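Local coordinates for SaTIE-TED (Staphylococcus aureus, PDB 6FX6), which is of unknown function but forms the thioester domain of an LPXTG-anchored surface protein and, as in related bacterial domains, may attach covalently to host molecules, at residues Phe38-Glu43 with Val220-Pro225; Ser140-Lys145 with Asp230-Leu235; Thr159-Ser164 with Glu180-Ile185. All coordinates share one frame; numbering follows the deposited sequence.

Interaction 1: Phe38-Glu43 with Val220-Pro225; sequences FYVNGE and VGVLKP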
loop_
_atom_site.group_PDB
_atom_site.type_symbol
_atom_site.label_atom_id
_atom_site.label_comp_id
_atom_site.label_asym_id
_atom_site.label_seq_id
_atom_site.Cartn_x
_atom_site.Cartn_y
_atom_site.Cartn_z
ATOM N N PHE A 38 -6.008 -13.817 -6.960
ATOM C CA PHE A 38 -6.939 -14.052 -5.858
ATOM C C PHE A 38 -7.833 -12.852 -5.572
ATOM O O PHE A 38 -7.378 -11.703 -5.593
ATOM C CB PHE A 38 -6.176 -14.405 -4.577
ATOM C CG PHE A 38 -5.341 -15.657 -4.683
ATOM C CD1 PHE A 38 -5.946 -16.910 -4.727
ATOM C CD2 PHE A 38 -3.946 -15.583 -4.712
ATOM C CE1 PHE A 38 -5.176 -18.068 -4.808
ATOM C CE2 PHE A 38 -3.173 -16.735 -4.798
ATOM C CZ PHE A 38 -3.786 -17.980 -4.848
ATOM N N TYR A 39 -9.101 -13.137 -5.293
ATOM C CA TYR A 39 -10.059 -12.154 -4.796
ATOM C C TYR A 39 -10.688 -12.687 -3.516
ATOM O O TYR A 39 -10.966 -13.875 -3.423
ATOM C CB TYR A 39 -11.166 -11.898 -5.826
ATOM C CG TYR A 39 -10.706 -11.158 -7.062
ATOM C CD1 TYR A 39 -9.997 -11.814 -8.066
ATOM C CD2 TYR A 39 -10.996 -9.801 -7.240
ATOM C CE1 TYR A 39 -9.576 -11.144 -9.202
ATOM C CE2 TYR A 39 -10.585 -9.122 -8.381
ATOM C CZ TYR A 39 -9.873 -9.797 -9.356
ATOM O OH TYR A 39 -9.453 -9.135 -10.483
ATOM N N VAL A 40 -10.899 -11.807 -2.537
ATOM C CA VAL A 40 -11.660 -12.136 -1.331
ATOM C C VAL A 40 -12.670 -11.024 -1.117
ATOM O O VAL A 40 -12.288 -9.868 -0.896
ATOM C CB VAL A 40 -10.765 -12.269 -0.076
ATOM C CG1 VAL A 40 -11.596 -12.685 1.135
ATOM C CG2 VAL A 40 -9.634 -13.266 -0.320
ATOM N N ASN A 41 -13.950 -11.382 -1.210
ATOM C CA ASN A 41 -15.077 -10.448 -1.081
ATOM C C ASN A 41 -14.929 -9.191 -1.953
ATOM O O ASN A 41 -15.160 -8.071 -1.501
ATOM C CB ASN A 41 -15.307 -10.089 0.398
ATOM C CG ASN A 41 -16.750 -9.711 0.698
ATOM O OD1 ASN A 41 -17.011 -8.726 1.377
ATOM N ND2 ASN A 41 -17.694 -10.504 0.200
ATOM N N GLY A 42 -14.535 -9.404 -3.207
ATOM C CA GLY A 42 -14.312 -8.324 -4.163
ATOM C C GLY A 42 -12.919 -7.714 -4.175
ATOM O O GLY A 42 -12.566 -7.049 -5.142
ATOM N N GLU A 43 -12.122 -7.938 -3.130
ATOM C CA GLU A 43 -10.847 -7.225 -2.957
ATOM C C GLU A 43 -9.667 -8.076 -3.411
ATOM O O GLU A 43 -9.653 -9.289 -3.213
ATOM C CB GLU A 43 -10.674 -6.786 -1.501
ATOM C CG GLU A 43 -11.953 -6.206 -0.895
ATOM C CD GLU A 43 -11.712 -5.181 0.197
ATOM O OE1 GLU A 43 -12.021 -5.482 1.374
ATOM O OE2 GLU A 43 -11.231 -4.068 -0.129
ATOM N N VAL A 220 -3.711 -16.479 2.513
ATOM C CA VAL A 220 -3.920 -15.398 1.553
ATOM C C VAL A 220 -4.120 -14.090 2.315
ATOM O O VAL A 220 -4.814 -14.048 3.338
ATOM C CB VAL A 220 -5.121 -15.705 0.635
ATOM C CG1 VAL A 220 -5.553 -14.477 -0.159
ATOM C CG2 VAL A 220 -4.764 -16.843 -0.315
ATOM N N GLY A 221 -3.508 -13.027 1.804
ATOM C CA GLY A 221 -3.535 -11.726 2.447
ATOM C C GLY A 221 -4.318 -10.712 1.639
ATOM O O GLY A 221 -4.091 -10.562 0.436
ATOM N N VAL A 222 -5.258 -10.038 2.298
ATOM C CA VAL A 222 -5.816 -8.794 1.796
ATOM C C VAL A 222 -4.984 -7.754 2.519
ATOM O O VAL A 222 -5.253 -7.417 3.673
ATOM C CB VAL A 222 -7.322 -8.663 2.090
ATOM C CG1 VAL A 222 -7.858 -7.349 1.539
ATOM C CG2 VAL A 222 -8.076 -9.831 1.471
ATOM N N LEU A 223 -3.948 -7.278 1.833
ATOM C CA LEU A 223 -2.865 -6.527 2.458
ATOM C C LEU A 223 -3.151 -5.025 2.408
ATOM O O LEU A 223 -2.505 -4.262 1.670
ATOM C CB LEU A 223 -1.540 -6.864 1.769
ATOM C CG LEU A 223 -1.176 -8.352 1.718
ATOM C CD1 LEU A 223 0.051 -8.566 0.841
ATOM C CD2 LEU A 223 -0.957 -8.913 3.117
ATOM N N LYS A 224 -4.118 -4.614 3.222
ATOM C CA LYS A 224 -4.551 -3.222 3.289
ATOM C C LYS A 224 -3.524 -2.386 4.044
ATOM O O LYS A 224 -3.055 -2.798 5.105
ATOM C CB LYS A 224 -5.897 -3.100 3.997
ATOM C CG LYS A 224 -7.034 -3.863 3.342
ATOM C CD LYS A 224 -8.351 -3.503 3.998
ATOM C CE LYS A 224 -9.494 -4.321 3.436
ATOM N NZ LYS A 224 -10.769 -3.920 4.084
ATOM N N PRO A 225 -3.174 -1.207 3.505
ATOM C CA PRO A 225 -2.282 -0.320 4.251
ATOM C C PRO A 225 -3.015 0.290 5.445
ATOM O O PRO A 225 -4.163 0.708 5.311
ATOM C CB PRO A 225 -1.879 0.737 3.216
ATOM C CG PRO A 225 -2.968 0.732 2.209
ATOM C CD PRO A 225 -3.604 -0.624 2.222
#
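Val-40 and Val-222 meet over strand 43-47, the middle of three neighbouring strands in a curled antiparallel sheet. Residues 38-43 hold the end of one strand and the type I' turn of a two-residue beta hairpin. Val-40 and Glu-43 exchange both of their backbone hydrogen bonds there, with Asn-41 and Gly-42 at the turn. Strand 43-47 then pairs on its other side with strand 220-222. Strands 38-40 and 220-222 are therefore next-but-one neighbours; their short axes come within 8.3 Å at 61°, and what joins them is side chain, with no backbone bond between the two.

The packed part is all aliphatic. Val-40 CB sits 3.9 Å from Val-222 CG2, the branch that lies beside its own backbone N and anti to its carbonyl carbon, while Val-40 CG2 reaches back to Val-220 CG1 at 4.3 Å. Phe-38 adds a looser touch, Phe-38 CB to Val-220 CG1 at 4.5 Å; its ring continues into a buried layer with Leu-8, Ala-45, Cys-47 and Ile-56.

Toward solvent the grip slackens. Glu-43 CB still rests 4.2 Å from Val-222 CG1, but the rest of the Glu-43 chain runs outward and crosses the fully extended Lys-224 at about a right angle. The result is a salt bridge whose hydrogen bond is long and weak. The carboxylate lies almost as much against the last methylene as against the ammonium: Glu-43 OE1 is 3.5 Å from Lys-224 CE and 3.4 Å from Lys-224 NZ.

Interaction 2: Ser140-Lys145 with Asp230-Leu235; sequences SFHKQK and DSWLTL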
loop_
_atom_site.group_PDB
_atom_site.type_symbol
_atom_site.label_atom_id
_atom_site.label_comp_id
_atom_site.label_asym_id
_atom_site.label_seq_id
_atom_site.Cartn_x
_atom_site.Cartn_y
_atom_site.Cartn_z
ATOM N N SER A 140 8.875 19.250 4.285
ATOM C CA SER A 140 9.870 19.969 5.097
ATOM C C SER A 140 9.264 20.572 6.372
ATOM O O SER A 140 9.971 20.788 7.354
ATOM C CB SER A 140 10.539 21.068 4.274
ATOM O OG SER A 140 9.586 22.013 3.815
ATOM N N PHE A 141 7.960 20.839 6.349
ATOM C CA PHE A 141 7.241 21.345 7.530
ATOM C C PHE A 141 6.586 20.243 8.386
ATOM O O PHE A 141 5.792 20.542 9.274
ATOM C CB PHE A 141 6.231 22.438 7.130
ATOM C CG PHE A 141 5.292 22.049 6.010
ATOM C CD1 PHE A 141 4.276 21.119 6.210
ATOM C CD2 PHE A 141 5.415 22.636 4.749
ATOM C CE1 PHE A 141 3.417 20.770 5.176
ATOM C CE2 PHE A 141 4.554 22.294 3.716
ATOM C CZ PHE A 141 3.552 21.359 3.931
ATOM N N HIS A 142 6.942 18.984 8.138
ATOM C CA HIS A 142 6.394 17.831 8.865
ATOM C C HIS A 142 6.655 17.937 10.367
ATOM O O HIS A 142 7.774 18.199 10.785
ATOM C CB HIS A 142 7.006 16.538 8.318
ATOM C CG HIS A 142 6.440 15.289 8.913
ATOM N ND1 HIS A 142 5.087 15.059 9.001
ATOM C CD2 HIS A 142 7.043 14.187 9.414
ATOM C CE1 HIS A 142 4.877 13.871 9.540
ATOM N NE2 HIS A 142 6.048 13.323 9.803
ATOM N N LYS A 143 5.596 17.749 11.150
ATOM C CA LYS A 143 5.605 17.864 12.619
ATOM C C LYS A 143 5.786 19.280 13.194
ATOM O O LYS A 143 5.843 19.424 14.412
ATOM C CB LYS A 143 6.647 16.942 13.278
ATOM C CG LYS A 143 6.634 15.489 12.848
ATOM C CD LYS A 143 7.588 14.698 13.732
ATOM C CE LYS A 143 7.998 13.375 13.117
ATOM N NZ LYS A 143 9.155 12.781 13.849
ATOM N N GLN A 144 5.867 20.313 12.356
ATOM C CA GLN A 144 6.119 21.668 12.848
ATOM C C GLN A 144 4.825 22.340 13.311
ATOM O O GLN A 144 3.718 21.951 12.908
ATOM C CB GLN A 144 6.831 22.520 11.791
ATOM C CG GLN A 144 8.248 22.033 11.500
ATOM C CD GLN A 144 9.068 22.994 10.652
ATOM O OE1 GLN A 144 8.545 23.684 9.773
ATOM N NE2 GLN A 144 10.372 23.032 10.909
ATOM N N LYS A 145 4.996 23.330 14.185
ATOM C CA LYS A 145 3.926 24.191 14.656
ATOM C C LYS A 145 4.177 25.579 14.097
ATOM O O LYS A 145 5.272 26.116 14.256
ATOM C CB LYS A 145 3.915 24.252 16.182
ATOM C CG LYS A 145 3.550 22.941 16.859
ATOM C CD LYS A 145 3.610 23.073 18.374
ATOM C CE LYS A 145 3.386 21.741 19.080
ATOM N NZ LYS A 145 1.961 21.307 19.039
ATOM N N ASP A 230 1.015 10.343 6.321
ATOM C CA ASP A 230 0.777 11.773 6.155
ATOM C C ASP A 230 1.944 12.625 6.616
ATOM O O ASP A 230 2.572 12.336 7.628
ATOM C CB ASP A 230 -0.506 12.227 6.865
ATOM C CG ASP A 230 -0.471 12.020 8.362
ATOM O OD1 ASP A 230 -0.154 10.895 8.792
ATOM O OD2 ASP A 230 -0.799 12.963 9.114
ATOM N N SER A 231 2.235 13.668 5.847
ATOM C CA SER A 231 2.948 14.822 6.372
ATOM C C SER A 231 1.894 15.632 7.101
ATOM O O SER A 231 0.781 15.765 6.599
ATOM C CB SER A 231 3.578 15.644 5.251
ATOM O OG SER A 231 4.552 14.880 4.573
ATOM N N TRP A 232 2.222 16.142 8.289
ATOM C CA TRP A 232 1.293 16.975 9.040
ATOM C C TRP A 232 1.931 18.225 9.622
ATOM O O TRP A 232 3.137 18.281 9.898
ATOM C CB TRP A 232 0.562 16.174 10.132
ATOM C CG TRP A 232 1.424 15.563 11.201
ATOM C CD1 TRP A 232 1.879 14.277 11.241
ATOM C CD2 TRP A 232 1.895 16.191 12.403
ATOM N NE1 TRP A 232 2.617 14.068 12.377
ATOM C CE2 TRP A 232 2.647 15.224 13.109
ATOM C CE3 TRP A 232 1.767 17.476 12.944
ATOM C CZ2 TRP A 232 3.269 15.501 14.338
ATOM C CZ3 TRP A 232 2.390 17.756 14.174
ATOM C CH2 TRP A 232 3.126 16.767 14.855
ATOM N N LEU A 233 1.071 19.215 9.820
ATOM C CA LEU A 233 1.451 20.543 10.260
ATOM C C LEU A 233 0.373 21.039 11.205
ATOM O O LEU A 233 -0.822 20.975 10.872
ATOM C CB LEU A 233 1.549 21.445 9.032
ATOM C CG LEU A 233 1.793 22.949 9.170
ATOM C CD1 LEU A 233 2.579 23.463 7.973
ATOM C CD2 LEU A 233 0.494 23.721 9.299
ATOM N N THR A 234 0.784 21.535 12.373
ATOM C CA THR A 234 -0.153 22.060 13.361
ATOM C C THR A 234 -0.134 23.579 13.327
ATOM O O THR A 234 0.916 24.191 13.507
ATOM C CB THR A 234 0.174 21.539 14.774
ATOM O OG1 THR A 234 0.049 20.113 14.783
ATOM C CG2 THR A 234 -0.787 22.121 15.824
ATOM N N LEU A 235 -1.297 24.181 13.086
ATOM C CA LEU A 235 -1.440 25.634 13.125
ATOM C C LEU A 235 -1.791 26.087 14.532
ATOM O O LEU A 235 -2.677 25.512 15.155
ATOM C CB LEU A 235 -2.548 26.085 12.190
ATOM C CG LEU A 235 -2.456 25.671 10.721
ATOM C CD1 LEU A 235 -3.766 25.981 10.010
ATOM C CD2 LEU A 235 -1.294 26.359 10.027
HETATM O O HOH W 1 0.741 18.831 16.997
#
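Phe-141 and Leu-233 open the contact in which a type II turn, Phe-141 to Gln-144, feeds the edge strand 145-149 into a mixed sheet, parallel to strand 231-238. With CG between the backbone N and the carbonyl carbon (chi1 52°), the Phe-141 ring lies beside Leu-233, its CD1 3.4 Å from Leu-233 CD1; Leu-200 and Leu-184 also touch the side chain.

His-142 comes next and works in two directions. Its ND1 accepts a hydrogen bond from Trp-232 N at 3.1 Å, the donor lying almost exactly in the imidazole plane, so a side chain takes up this strand N-H just ahead of the parallel bridge. The same imidazole turns an edge to the indole, a T-shaped pair with planes at 71°, in which His-142 CE1 stands 3.5 Å from Trp-232 CD1.

Lys-143, at the left-handed position of the turn, gives its N-H to Trp-232 O at 2.8 Å. Its CA sits squarely over the six-membered ring of Trp-232, 3.5 Å from the centroid, a CH-pi contact on the face that His-142 also approaches. Further out, Lys-143 CG lies over the centre of the His-142 ring, so the imidazole has the aliphatic chain over a face and the indole at an edge.

Gln-144 closes the turn onto Phe-141 O, then accepts Thr-234 N at its own O, 3.0 Å away in a nearly straight bond (169°). Lys-145 completes the parallel bridge with Thr-234. Its NZ has a long, weak bond to a water that lies 2.7 Å from Thr-234 OG1, the hydroxyl also bonded to Thr-197 OG1.

Interaction 3: Thr159-Ser164 with Glu180-Ile185; sequences TNNTLS and EGNKLI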
loop_
_atom_site.group_PDB
_atom_site.type_symbol
_atom_site.label_atom_id
_atom_site.label_comp_id
_atom_site.label_asym_id
_atom_site.label_seq_id
_atom_site.Cartn_x
_atom_site.Cartn_y
_atom_site.Cartn_z
ATOM N N THR A 159 9.908 22.485 0.907
ATOM C CA THR A 159 11.222 22.420 0.252
ATOM C C THR A 159 11.715 20.988 -0.040
ATOM O O THR A 159 12.701 20.831 -0.758
ATOM C CB THR A 159 12.306 23.176 1.058
ATOM O OG1 THR A 159 12.328 22.710 2.412
ATOM C CG2 THR A 159 12.034 24.671 1.050
ATOM N N ASN A 160 11.052 19.961 0.507
ATOM C CA ASN A 160 11.350 18.553 0.159
ATOM C C ASN A 160 10.707 18.055 -1.150
ATOM O O ASN A 160 10.981 16.927 -1.562
ATOM C CB ASN A 160 10.953 17.595 1.305
ATOM C CG ASN A 160 12.057 17.396 2.330
ATOM O OD1 ASN A 160 12.946 18.232 2.496
ATOM N ND2 ASN A 160 11.991 16.273 3.039
ATOM N N ASN A 161 9.842 18.862 -1.777
ATOM C CA ASN A 161 9.264 18.541 -3.092
ATOM C C ASN A 161 8.446 17.227 -3.051
ATOM O O ASN A 161 8.658 16.314 -3.860
ATOM C CB ASN A 161 10.387 18.522 -4.164
ATOM C CG ASN A 161 9.863 18.413 -5.598
ATOM O OD1 ASN A 161 8.800 18.937 -5.940
ATOM N ND2 ASN A 161 10.624 17.725 -6.445
ATOM N N THR A 162 7.518 17.141 -2.097
ATOM C CA THR A 162 6.692 15.937 -1.908
ATOM C C THR A 162 5.185 16.131 -2.100
ATOM O O THR A 162 4.448 15.148 -2.076
ATOM C CB THR A 162 6.875 15.334 -0.494
ATOM O OG1 THR A 162 6.390 16.258 0.487
ATOM C CG2 THR A 162 8.340 15.000 -0.217
ATOM N N LEU A 163 4.712 17.360 -2.302
ATOM C CA LEU A 163 3.263 17.610 -2.262
ATOM C C LEU A 163 2.476 17.044 -3.449
ATOM O O LEU A 163 1.277 16.808 -3.314
ATOM C CB LEU A 163 2.960 19.099 -2.052
ATOM C CG LEU A 163 3.532 19.725 -0.770
ATOM C CD1 LEU A 163 2.913 21.092 -0.518
ATOM C CD2 LEU A 163 3.340 18.833 0.455
ATOM N N SER A 164 3.148 16.778 -4.574
ATOM C CA SER A 164 2.518 16.099 -5.725
ATOM C C SER A 164 2.071 14.642 -5.467
ATOM O O SER A 164 1.267 14.119 -6.231
ATOM C CB SER A 164 3.442 16.129 -6.952
ATOM O OG SER A 164 4.492 15.186 -6.834
ATOM N N GLU A 180 -1.079 23.718 -4.062
ATOM C CA GLU A 180 -0.784 24.283 -5.376
ATOM C C GLU A 180 0.728 24.136 -5.605
ATOM O O GLU A 180 1.526 24.873 -5.023
ATOM C CB GLU A 180 -1.245 25.747 -5.431
ATOM C CG GLU A 180 -1.482 26.286 -6.832
ATOM C CD GLU A 180 -2.045 27.707 -6.856
ATOM O OE1 GLU A 180 -2.233 28.245 -7.970
ATOM O OE2 GLU A 180 -2.299 28.295 -5.781
ATOM N N GLY A 181 1.113 23.149 -6.414
ATOM C CA GLY A 181 2.524 22.817 -6.627
ATOM C C GLY A 181 3.183 22.310 -5.349
ATOM O O GLY A 181 2.773 21.284 -4.797
ATOM N N ASN A 182 4.189 23.039 -4.870
ATOM C CA ASN A 182 4.836 22.736 -3.585
ATOM C C ASN A 182 4.421 23.680 -2.452
ATOM O O ASN A 182 5.096 23.745 -1.425
ATOM C CB ASN A 182 6.364 22.705 -3.761
ATOM C CG ASN A 182 6.856 21.370 -4.272
ATOM O OD1 ASN A 182 6.388 20.316 -3.830
ATOM N ND2 ASN A 182 7.808 21.401 -5.201
ATOM N N LYS A 183 3.289 24.364 -2.620
ATOM C CA LYS A 183 2.778 25.292 -1.620
ATOM C C LYS A 183 1.514 24.723 -0.973
ATOM O O LYS A 183 0.627 24.221 -1.667
ATOM C CB LYS A 183 2.482 26.649 -2.261
ATOM C CG LYS A 183 3.626 27.201 -3.099
ATOM C CD LYS A 183 3.595 28.721 -3.171
ATOM C CE LYS A 183 4.726 29.270 -4.028
ATOM N NZ LYS A 183 4.996 30.708 -3.740
ATOM N N LEU A 184 1.460 24.780 0.356
ATOM C CA LEU A 184 0.256 24.475 1.116
ATOM C C LEU A 184 -0.408 25.807 1.434
ATOM O O LEU A 184 0.186 26.635 2.124
ATOM C CB LEU A 184 0.595 23.714 2.405
ATOM C CG LEU A 184 -0.579 23.403 3.351
ATOM C CD1 LEU A 184 -1.597 22.490 2.685
ATOM C CD2 LEU A 184 -0.092 22.799 4.664
ATOM N N ILE A 185 -1.626 26.001 0.922
ATOM C CA ILE A 185 -2.366 27.260 1.030
ATOM C C ILE A 185 -3.434 27.085 2.108
ATOM O O ILE A 185 -4.315 26.244 1.976
ATOM C CB ILE A 185 -3.060 27.634 -0.312
ATOM C CG1 ILE A 185 -2.098 27.518 -1.508
ATOM C CG2 ILE A 185 -3.674 29.029 -0.248
ATOM C CD1 ILE A 185 -0.874 28.401 -1.440
HETATM O O HOH W 2 5.722 18.118 -5.141
#
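Asn-161 reaches from its loop to Asn-182, which occupies the second corner of a type II' turn. That turn, Glu-180 to Lys-183 with Gly-181 at the first corner, joins strands 175-180 and 183-188 in a tight two-residue beta hairpin. The loop 159-164 passes over its end and enters a short 3-10 segment.

Asn-161 itself has left-handed backbone angles, and its side chain can be followed outward as it closes on one nitrogen. CB lies 4.0 Å from Asn-182 ND2. CG, anti to the Asn-161 backbone N, comes to 3.6 Å from the same ND2. At the tip, Asn-161 OD1 accepts the hydrogen bond from Asn-182 ND2 at 2.8 Å, nearly straight at 170°. Asn-161 OD1 lies in the amide plane of Asn-182, while the donor is tilted 30° from the carbonyl plane of Asn-161; the two amides stand at 81° to each other.

The other half of the Asn-182 amide is held as well: a water donates to Asn-182 OD1 at 2.6 Å and accepts from Ser-164 N at 3.0 Å, tying the turn to the start of the 3-10 segment. Beneath this polar edge, Leu-163 is the greasy partner. Its CB packs 3.5 Å from Gly-181 O and its CD1 3.6 Å from Asn-182 O, and the side chain also meets Leu-200 of strand 195-201.

The chemistry is that of neutral amides with no charged group taking part. With ND2 donating to a carbonyl and OD1 receiving a water proton, both ends are consistent with the modelled flip of the Asn-182 amide.

From the N terminus, the chain first lays down 38-43, the hairpin side of interaction 1, and then runs through the helices to 140-145, where interaction 2 begins. Interaction 3 closes early: 159-164 meets 180-185 after only 15 intervening residues, nested inside the loops of both other contacts, and sets the loop after strand 154-157 against the 180-183 hairpin. Residues 220-225 then return to 38-43 in the eight-stranded sheet, and 230-235 returns to 140-145, joining edge strand 145-149 to strand 231-238, so interactions 1 and 2 cross. Interaction 1 lies about 33 Å between centres from the others, which touch through a probable Ser-140 OG to Thr-159 N hydrogen bond.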